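Local coordinates for protein PHOX (Pseudomonas fluorescens, PDB 4A9V) that hydrolyses phosphate monoesters as an alkaline phosphatase, working with an iron-calcium cofactor held in a beta-propeller protein, at residues Asp282-Val287 against Lys300-Asp305; Asn473-Pro478 against Leu489-Asp494; Asn509-Ala514 against Arg522-Gly527. All blocks are in the same frame, centred on the assembly; numbering follows the deposited sequence.

In the fold
All three contacts are mainly buried and antiparallel, but their chemistry follows their place in the fold. Contact 1 stands apart, its centre about 30 Å from that of contact 2 and about 33 Å from that of contact 3; it is a hairpin whose far end, at the corner of residues 304 and 305, carries exposed or partly exposed charged residues. Contacts 2 and 3 belong to one four-stranded sheet, where strands 489-493 and 510-514 are neighbours, and their centres lie about 7 Å apart. Contact 2 has a single direct hydrogen bond between its segments and ends at the metal cluster, whereas contact 3 is a bulged hairpin with six backbone hydrogen bonds and a buried arginine-glutamine pair.

Contact 1 of 3, residues Asp282-Val287 against Lys300-Asp305; sequences DGRAVV and KFVSRD
Arg-284 reaches across to the neighbouring strand: its chain bends at chi3 (-63°) and lays one face of the guanidinium on Val-302, with NH1 3.3 Å from Val-302 CG1. At the group's edge NH1 also donates to the backbone of Ser-303 (NH1 to O 3.1 Å), though that oxygen sits 25° out of the guanidinium plane. Back toward the turn before it, NE of Arg-284 makes an in-plane salt bridge to Asp-282 OD1 at 3.1 Å, so two anchors fix the rotation of the group. Cut back to alanine, this position is likely to leave the Asp-282 carboxylate without its ionic mate and Ser-303 O without the NH1 bond. Ser-303 turns OG back across the strands (chi1 68°), where it accepts from Ala-285 N at 2.9 Å and donates to Asp-305 O at 2.7 Å, tying the strand end to the corner. Further in, Val-286 and Val-302 form a non-hydrogen-bonded pair on one face; the Val-286 side chain crosses that of Lys-300, CG1 meeting CE at 3.9 Å, while the amine beyond is bound to His-439 O. Val-287 and Phe-301 share the other face as a hydrogen-bonded pair, with Val-287 CG2 at the edge of the phenyl ring. Together the segments make an antiparallel beta hairpin flanked by strands 276-279 and 322-329, a meander consistent with a propeller blade.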
loop_
_atom_site.group_PDB
_atom_site.type_symbol
_atom_site.label_atom_id
_atom_site.label_comp_id
_atom_site.label_asym_id
_atom_site.label_seq_id
_atom_site.Cartn_x
_atom_site.Cartn_y
_atom_site.Cartn_z
ATOM N N ASP A 282 1.368 -15.546 -22.536
ATOM C CA ASP A 282 0.385 -16.602 -22.730
ATOM C C ASP A 282 -0.858 -16.475 -21.852
ATOM O O ASP A 282 -1.747 -17.318 -21.920
ATOM C CB ASP A 282 1.019 -17.997 -22.624
ATOM C CG ASP A 282 1.426 -18.385 -21.205
ATOM O OD1 ASP A 282 1.283 -17.586 -20.266
ATOM O OD2 ASP A 282 1.958 -19.507 -21.044
ATOM N N GLY A 283 -1.037 -15.313 -21.232
ATOM C CA GLY A 283 -2.343 -14.913 -20.726
ATOM C C GLY A 283 -2.604 -15.180 -19.248
ATOM O O GLY A 283 -3.736 -15.038 -18.794
ATOM N N ARG A 284 -1.579 -15.571 -18.497
ATOM C CA ARG A 284 -1.726 -15.828 -17.071
ATOM C C ARG A 284 -1.550 -14.557 -16.265
ATOM O O ARG A 284 -0.870 -13.633 -16.689
ATOM C CB ARG A 284 -0.723 -16.894 -16.640
ATOM C CG ARG A 284 -0.971 -18.219 -17.345
ATOM C CD ARG A 284 0.059 -19.281 -17.016
ATOM N NE ARG A 284 1.402 -18.932 -17.449
ATOM C CZ ARG A 284 2.470 -19.131 -16.681
ATOM N NH1 ARG A 284 2.312 -19.596 -15.447
ATOM N NH2 ARG A 284 3.682 -18.843 -17.119
ATOM N N ALA A 285 -2.171 -14.514 -15.092
ATOM C CA ALA A 285 -2.061 -13.350 -14.223
ATOM C C ALA A 285 -0.713 -13.313 -13.524
ATOM O O ALA A 285 -0.194 -14.342 -13.091
ATOM C CB ALA A 285 -3.185 -13.349 -13.199
ATOM N N VAL A 286 -0.189 -12.103 -13.382
ATOM C CA VAL A 286 1.040 -11.846 -12.646
ATOM C C VAL A 286 0.747 -10.764 -11.613
ATOM O O VAL A 286 0.073 -9.777 -11.906
ATOM C CB VAL A 286 2.159 -11.380 -13.609
ATOM C CG1 VAL A 286 3.436 -11.048 -12.854
ATOM C CG2 VAL A 286 2.410 -12.440 -14.675
ATOM N N VAL A 287 1.228 -10.988 -10.396
ATOM C CA VAL A 287 1.063 -10.016 -9.317
ATOM C C VAL A 287 2.418 -9.746 -8.669
ATOM O O VAL A 287 2.996 -10.633 -8.044
ATOM C CB VAL A 287 0.074 -10.512 -8.242
ATOM C CG1 VAL A 287 -0.206 -9.396 -7.248
ATOM C CG2 VAL A 287 -1.211 -11.042 -8.869
ATOM N N LYS A 300 6.770 -12.082 -6.603
ATOM C CA LYS A 300 6.012 -12.142 -7.852
ATOM C C LYS A 300 5.208 -13.438 -7.853
ATOM O O LYS A 300 5.774 -14.518 -7.734
ATOM C CB LYS A 300 6.975 -12.122 -9.038
ATOM C CG LYS A 300 6.349 -12.305 -10.405
ATOM C CD LYS A 300 7.455 -12.602 -11.411
ATOM C CE LYS A 300 6.961 -12.712 -12.842
ATOM N NZ LYS A 300 8.077 -13.111 -13.744
ATOM N N PHE A 301 3.901 -13.326 -8.035
ATOM C CA PHE A 301 3.044 -14.493 -8.186
ATOM C C PHE A 301 2.617 -14.604 -9.641
ATOM O O PHE A 301 2.257 -13.609 -10.267
ATOM C CB PHE A 301 1.804 -14.353 -7.302
ATOM C CG PHE A 301 0.814 -15.475 -7.470
ATOM C CD1 PHE A 301 1.006 -16.695 -6.842
ATOM C CD2 PHE A 301 -0.297 -15.314 -8.281
ATOM C CE1 PHE A 301 0.117 -17.736 -7.038
ATOM C CE2 PHE A 301 -1.213 -16.336 -8.435
ATOM C CZ PHE A 301 -1.007 -17.551 -7.812
ATOM N N VAL A 302 2.653 -15.821 -10.170
ATOM C CA VAL A 302 2.156 -16.085 -11.521
ATOM C C VAL A 302 1.113 -17.195 -11.460
ATOM O O VAL A 302 1.379 -18.268 -10.928
ATOM C CB VAL A 302 3.288 -16.511 -12.475
ATOM C CG1 VAL A 302 2.739 -16.717 -13.876
ATOM C CG2 VAL A 302 4.414 -15.483 -12.461
ATOM N N SER A 303 -0.093 -16.922 -11.946
ATOM C CA SER A 303 -1.174 -17.891 -11.829
ATOM C C SER A 303 -0.914 -19.128 -12.677
ATOM O O SER A 303 -0.233 -19.081 -13.701
ATOM C CB SER A 303 -2.526 -17.266 -12.187
ATOM O OG SER A 303 -2.624 -16.930 -13.554
ATOM N N ARG A 304 -1.548 -20.221 -12.281
ATOM C CA ARG A 304 -1.576 -21.441 -13.077
ATOM C C ARG A 304 -2.406 -21.248 -14.337
ATOM O O ARG A 304 -1.995 -21.645 -15.424
ATOM C CB ARG A 304 -2.168 -22.578 -12.244
ATOM C CG ARG A 304 -2.258 -23.919 -12.961
ATOM C CD ARG A 304 -3.115 -24.909 -12.185
ATOM N NE ARG A 304 -4.502 -24.460 -12.120
ATOM C CZ ARG A 304 -5.428 -24.979 -11.321
ATOM N NH1 ARG A 304 -5.108 -25.915 -10.437
ATOM N NH2 ARG A 304 -6.660 -24.489 -11.352
ATOM N N ASP A 305 -3.591 -20.663 -14.174
ATOM C CA ASP A 305 -4.572 -20.585 -15.243
ATOM C C ASP A 305 -4.451 -19.270 -16.005
ATOM O O ASP A 305 -4.070 -18.230 -15.461
ATOM C CB ASP A 305 -5.977 -20.708 -14.656
ATOM C CG ASP A 305 -6.149 -21.960 -13.823
ATOM O OD1 ASP A 305 -5.645 -23.027 -14.231
ATOM O OD2 ASP A 305 -6.813 -21.880 -12.766
#

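Contact 2 of 3, residues Asn473-Pro478 against Leu489-Asp494; sequences NMFNSP and LWILTD. With CA (calcium ion), chain R; LI (lithium ion), chain G.
Ser-477 and Pro-478 run antiparallel to Thr-493 and Asp-494, joined by one nearly straight bond, Asp-494 N to Ser-477 O at 3.0 Å (176° at the hydrogen). Pro-478 and Thr-493 form the adjoining non-hydrogen-bonded pair. Ser-477 takes left-handed backbone angles, and the residues before it form a loop that leads into strand 478-483; there a water bridges the gap, accepting from Asn-476 N and donating to Thr-493 OG1. That hydroxyl is also hydrogen-bonded to Asn-509 OD1. The methyl of the same threonine, CG2, lies 4.0 Å from Phe-475 CD2, meeting the ring obliquely. Ile-491 CG2 continues the apolar patch, packing on Pro-478 CB at 3.9 Å and, more loosely, on the phenyl ring. At the other end Asp-494, with CG anti to its backbone N (chi1 170°), carries its carboxylate out to two metals: OD2 binds the calcium ion at 2.4 Å and OD1 the lithium ion at 2.4 Å, with OD2 making a longer contact of 2.8 Å to the lithium. A lithium-bound water donates back to OD2 of Asp-494 at 2.7 Å. Glu-387 and Asp-479 share the calcium, Glu-532 the lithium, which probably occupies the third calcium site of this protein. The chemistry implies a split role: apolar contacts and a well-aligned backbone bond fix the strand end, and the carboxylate that follows bridges the calcium and the lithium, close to the mu-oxo-diiron group.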
loop_
_atom_site.group_PDB
_atom_site.type_symbol
_atom_site.label_atom_id
_atom_site.label_comp_id
_atom_site.label_asym_id
_atom_site.label_seq_id
_atom_site.Cartn_x
_atom_site.Cartn_y
_atom_site.Cartn_z
ATOM N N ASN A 473 13.192 20.313 -7.244
ATOM C CA ASN A 473 12.199 19.234 -7.264
ATOM C C ASN A 473 12.380 18.178 -6.179
ATOM O O ASN A 473 11.637 17.199 -6.137
ATOM C CB ASN A 473 12.144 18.553 -8.637
ATOM C CG ASN A 473 13.326 17.636 -8.891
ATOM O OD1 ASN A 473 14.214 17.511 -8.055
ATOM N ND2 ASN A 473 13.374 17.039 -10.078
ATOM N N MET A 474 13.318 18.395 -5.268
ATOM C CA MET A 474 13.743 17.321 -4.387
ATOM C C MET A 474 12.663 16.907 -3.388
ATOM O O MET A 474 11.849 17.712 -2.924
ATOM C CB MET A 474 15.035 17.691 -3.667
ATOM C CG MET A 474 14.958 18.982 -2.889
ATOM S SD MET A 474 16.521 19.304 -2.065
ATOM C CE MET A 474 16.103 20.812 -1.197
ATOM N N PHE A 475 12.729 15.635 -3.009
ATOM C CA PHE A 475 11.749 14.992 -2.140
ATOM C C PHE A 475 12.433 13.838 -1.408
ATOM O O PHE A 475 13.565 13.473 -1.729
ATOM C CB PHE A 475 10.570 14.470 -2.972
ATOM C CG PHE A 475 10.961 13.453 -4.010
ATOM C CD1 PHE A 475 11.391 13.853 -5.274
ATOM C CD2 PHE A 475 10.932 12.094 -3.716
ATOM C CE1 PHE A 475 11.767 12.910 -6.217
ATOM C CE2 PHE A 475 11.330 11.156 -4.656
ATOM C CZ PHE A 475 11.759 11.565 -5.904
ATOM N N ASN A 476 11.754 13.249 -0.438
ATOM C CA ASN A 476 12.301 12.066 0.216
ATOM C C ASN A 476 11.237 11.016 0.460
ATOM O O ASN A 476 10.044 11.331 0.569
ATOM C CB ASN A 476 13.037 12.428 1.515
ATOM C CG ASN A 476 12.101 12.698 2.672
ATOM O OD1 ASN A 476 11.845 11.819 3.499
ATOM N ND2 ASN A 476 11.627 13.943 2.774
ATOM N N SER A 477 11.679 9.761 0.508
ATOM C CA SER A 477 10.843 8.625 0.867
ATOM C C SER A 477 9.651 8.470 -0.082
ATOM O O SER A 477 8.496 8.419 0.346
ATOM C CB SER A 477 10.365 8.750 2.311
ATOM O OG SER A 477 11.461 8.881 3.203
ATOM N N PRO A 478 9.929 8.292 -1.378
ATOM C CA PRO A 478 8.849 7.906 -2.280
ATOM C C PRO A 478 8.224 6.590 -1.812
ATOM O O PRO A 478 8.911 5.722 -1.275
ATOM C CB PRO A 478 9.563 7.736 -3.621
ATOM C CG PRO A 478 10.948 7.315 -3.240
ATOM C CD PRO A 478 11.259 8.082 -1.980
ATOM N N LEU A 489 4.228 8.786 -14.818
ATOM C CA LEU A 489 4.444 8.116 -13.548
ATOM C C LEU A 489 4.284 9.103 -12.406
ATOM O O LEU A 489 5.079 10.031 -12.255
ATOM C CB LEU A 489 5.847 7.499 -13.506
ATOM C CG LEU A 489 6.201 6.794 -12.194
ATOM C CD1 LEU A 489 5.292 5.602 -11.933
ATOM C CD2 LEU A 489 7.661 6.360 -12.219
ATOM N N TRP A 490 3.299 8.851 -11.564
ATOM C CA TRP A 490 2.999 9.693 -10.416
ATOM C C TRP A 490 3.625 9.092 -9.182
ATOM O O TRP A 490 3.552 7.882 -8.964
ATOM C CB TRP A 490 1.486 9.815 -10.261
ATOM C CG TRP A 490 0.825 10.444 -11.456
ATOM C CD1 TRP A 490 0.381 9.819 -12.612
ATOM C CD2 TRP A 490 0.582 11.866 -11.665
ATOM N NE1 TRP A 490 -0.134 10.733 -13.489
ATOM C CE2 TRP A 490 -0.049 11.985 -12.973
ATOM C CE3 TRP A 490 0.795 13.007 -10.912
ATOM C CZ2 TRP A 490 -0.453 13.205 -13.482
ATOM C CZ3 TRP A 490 0.405 14.233 -11.443
ATOM C CH2 TRP A 490 -0.227 14.326 -12.687
ATOM N N ILE A 491 4.343 9.925 -8.429
ATOM C CA ILE A 491 5.167 9.512 -7.294
ATOM C C ILE A 491 4.657 10.220 -6.039
ATOM O O ILE A 491 4.530 11.445 -6.029
ATOM C CB ILE A 491 6.640 9.930 -7.502
ATOM C CG1 ILE A 491 7.228 9.287 -8.758
ATOM C CG2 ILE A 491 7.464 9.586 -6.273
ATOM C CD1 ILE A 491 8.516 9.932 -9.236
ATOM N N LEU A 492 4.302 9.451 -5.015
ATOM C CA LEU A 492 3.683 9.988 -3.809
ATOM C C LEU A 492 4.660 9.769 -2.657
ATOM O O LEU A 492 5.320 8.737 -2.608
ATOM C CB LEU A 492 2.364 9.252 -3.539
ATOM C CG LEU A 492 1.213 9.522 -4.517
ATOM C CD1 LEU A 492 1.434 8.984 -5.926
ATOM C CD2 LEU A 492 -0.074 8.953 -3.958
ATOM N N THR A 493 4.756 10.716 -1.729
ATOM C CA THR A 493 5.759 10.605 -0.678
ATOM C C THR A 493 5.206 10.416 0.728
ATOM O O THR A 493 4.145 10.934 1.093
ATOM C CB THR A 493 6.785 11.763 -0.679
ATOM O OG1 THR A 493 6.225 12.961 -0.118
ATOM C CG2 THR A 493 7.280 12.053 -2.064
ATOM N N ASP A 494 5.978 9.673 1.516
ATOM C CA ASP A 494 5.747 9.458 2.937
ATOM C C ASP A 494 7.077 9.589 3.672
ATOM O O ASP A 494 7.689 8.602 4.080
ATOM C CB ASP A 494 5.160 8.069 3.178
ATOM C CG ASP A 494 5.135 7.707 4.644
ATOM O OD1 ASP A 494 4.982 8.638 5.462
ATOM O OD2 ASP A 494 5.335 6.513 4.979
HETATM CA CA CA R . 5.932 4.553 3.694
HETATM LI LI LI G . 4.142 7.346 7.338
HETATM O O HOH W 1 9.105 14.379 0.165
HETATM O O HOH W 2 4.101 5.461 7.160
HETATM O O HOH W 3 5.798 8.268 7.989
HETATM O O HOH W 4 4.013 9.872 7.834
HETATM O O HOH W 5 3.442 4.508 4.377
HETATM O O HOH W 6 5.453 3.538 5.810
#

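Contact 3 of 3, residues Asn509-Ala514 against Arg522-Gly527; sequences NQMLCA and RRFMVG
Asn-509 opens the ladder through its backbone, O accepting from Gly-527 N at 2.9 Å and touching Val-526 CG1. Gln-510 pairs with Val-526 without direct backbone bonds, and its side chain swings over to Arg-523: OE1 takes the NE hydrogen at 2.7 Å. The bond lies in the guanidinium plane but reaches OE1 from above the amide's carbonyl plane (48° out of it), the two flat groups standing 69° apart. The arginine's chain bends at chi3 (-64°) to get there, and its other nitrogens are held by the carbonyls of Gln-472, Met-474 and Ile-16. At Met-511 the register slips. Its O accepts from both Phe-524 N at 2.8 Å and Met-525 N at 3.0 Å, a classic beta bulge. The Met-511 side chain runs alongside Phe-524, its methyl CE 3.7 Å from ring atom CD2, and its CB faces Met-525 CB. Leu-512 lies beside the arginine stem on the face of Gln-510, with CD2 3.8 Å from Arg-523 CA. Cys-513 closes the ladder by two backbone bonds, Cys-513 N to Arg-522 O at 2.8 Å and Arg-522 N to Cys-513 O at 2.9 Å. Strand 510-514 is interior to its sheet, flanked by 489-493 and 521-526, with Phe-475, from the loop ahead of strand 478-483, touching Gln-510 and Leu-512, and strand 544-550 of another sheet against Met-511 and Met-525.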
loop_
_atom_site.group_PDB
_atom_site.type_symbol
_atom_site.label_atom_id
_atom_site.label_comp_id
_atom_site.label_asym_id
_atom_site.label_seq_id
_atom_site.Cartn_x
_atom_site.Cartn_y
_atom_site.Cartn_z
ATOM N N ASN A 509 4.883 16.471 2.745
ATOM C CA ASN A 509 4.744 15.389 1.785
ATOM C C ASN A 509 3.951 15.823 0.564
ATOM O O ASN A 509 3.248 16.839 0.574
ATOM C CB ASN A 509 4.125 14.164 2.457
ATOM C CG ASN A 509 5.152 13.361 3.210
ATOM O OD1 ASN A 509 6.196 13.016 2.654
ATOM N ND2 ASN A 509 4.894 13.091 4.485
ATOM N N GLN A 510 4.154 15.102 -0.526
ATOM C CA GLN A 510 3.916 15.663 -1.837
ATOM C C GLN A 510 3.714 14.591 -2.889
ATOM O O GLN A 510 3.871 13.390 -2.626
ATOM C CB GLN A 510 5.083 16.553 -2.201
ATOM C CG GLN A 510 6.405 15.829 -2.231
ATOM C CD GLN A 510 7.582 16.784 -2.281
ATOM O OE1 GLN A 510 8.148 17.042 -3.353
ATOM N NE2 GLN A 510 7.976 17.291 -1.118
ATOM N N MET A 511 3.279 15.034 -4.057
ATOM C CA MET A 511 3.160 14.175 -5.214
ATOM C C MET A 511 3.902 14.820 -6.366
ATOM O O MET A 511 3.791 16.028 -6.593
ATOM C CB MET A 511 1.686 13.940 -5.572
ATOM C CG MET A 511 1.476 13.005 -6.760
ATOM S SD MET A 511 -0.195 12.332 -6.878
ATOM C CE MET A 511 -1.126 13.818 -7.218
ATOM N N LEU A 512 4.646 13.998 -7.095
ATOM C CA LEU A 512 5.417 14.433 -8.245
ATOM C C LEU A 512 5.017 13.614 -9.466
ATOM O O LEU A 512 4.297 12.620 -9.359
ATOM C CB LEU A 512 6.925 14.285 -7.973
ATOM C CG LEU A 512 7.411 14.923 -6.661
ATOM C CD1 LEU A 512 7.566 13.894 -5.549
ATOM C CD2 LEU A 512 8.710 15.698 -6.863
ATOM N N CYS A 513 5.433 14.084 -10.630
ATOM C CA CYS A 513 5.147 13.410 -11.877
ATOM C C CYS A 513 6.437 13.271 -12.665
ATOM O O CYS A 513 7.228 14.208 -12.740
ATOM C CB CYS A 513 4.126 14.215 -12.680
ATOM S SG CYS A 513 3.377 13.306 -14.051
ATOM N N ALA A 514 6.630 12.103 -13.266
ATOM C CA ALA A 514 7.874 11.774 -13.945
ATOM C C ALA A 514 7.617 11.262 -15.358
ATOM O O ALA A 514 6.608 10.593 -15.626
ATOM C CB ALA A 514 8.652 10.739 -13.151
ATOM N N ARG A 522 8.862 16.469 -11.979
ATOM C CA ARG A 522 8.325 17.765 -11.562
ATOM C C ARG A 522 7.389 17.594 -10.371
ATOM O O ARG A 522 6.574 16.674 -10.338
ATOM C CB ARG A 522 7.574 18.433 -12.718
ATOM C CG ARG A 522 8.455 18.748 -13.912
ATOM C CD ARG A 522 7.702 19.499 -14.991
ATOM N NE ARG A 522 8.549 19.630 -16.162
ATOM C CZ ARG A 522 8.235 20.311 -17.250
ATOM N NH1 ARG A 522 7.078 20.940 -17.332
ATOM N NH2 ARG A 522 9.068 20.310 -18.275
ATOM N N ARG A 523 7.474 18.499 -9.403
ATOM C CA ARG A 523 6.564 18.486 -8.263
ATOM C C ARG A 523 5.197 19.008 -8.677
ATOM O O ARG A 523 5.095 20.062 -9.314
ATOM C CB ARG A 523 7.124 19.324 -7.110
ATOM C CG ARG A 523 6.358 19.139 -5.814
ATOM C CD ARG A 523 6.913 19.986 -4.677
ATOM N NE ARG A 523 8.276 19.609 -4.317
ATOM C CZ ARG A 523 9.364 20.318 -4.604
ATOM N NH1 ARG A 523 9.285 21.460 -5.276
ATOM N NH2 ARG A 523 10.544 19.922 -4.152
ATOM N N PHE A 524 4.154 18.260 -8.322
ATOM C CA PHE A 524 2.787 18.548 -8.759
ATOM C C PHE A 524 1.891 19.041 -7.619
ATOM O O PHE A 524 1.070 19.930 -7.838
ATOM C CB PHE A 524 2.178 17.299 -9.411
ATOM C CG PHE A 524 0.738 17.462 -9.810
ATOM C CD1 PHE A 524 0.395 18.089 -10.992
ATOM C CD2 PHE A 524 -0.274 16.948 -9.018
ATOM C CE1 PHE A 524 -0.934 18.254 -11.340
ATOM C CE2 PHE A 524 -1.601 17.081 -9.380
ATOM C CZ PHE A 524 -1.931 17.714 -10.557
ATOM N N MET A 525 1.977 18.414 -6.446
ATOM C CA MET A 525 1.086 18.724 -5.330
ATOM C C MET A 525 1.872 18.661 -4.030
ATOM O O MET A 525 2.737 17.804 -3.855
ATOM C CB MET A 525 -0.079 17.724 -5.276
ATOM C CG MET A 525 -1.120 18.047 -4.219
ATOM S SD MET A 525 -2.416 16.795 -4.114
ATOM C CE MET A 525 -1.599 15.563 -3.116
ATOM N N VAL A 526 1.541 19.555 -3.104
ATOM C CA VAL A 526 2.000 19.444 -1.733
ATOM C C VAL A 526 0.795 19.353 -0.811
ATOM O O VAL A 526 -0.215 20.028 -1.023
ATOM C CB VAL A 526 2.886 20.641 -1.317
ATOM C CG1 VAL A 526 3.384 20.436 0.102
ATOM C CG2 VAL A 526 4.045 20.832 -2.288
ATOM N N GLY A 527 0.871 18.434 0.146
ATOM C CA GLY A 527 -0.208 18.205 1.088
ATOM C C GLY A 527 -0.053 18.980 2.379
ATOM O O GLY A 527 0.928 19.708 2.577
#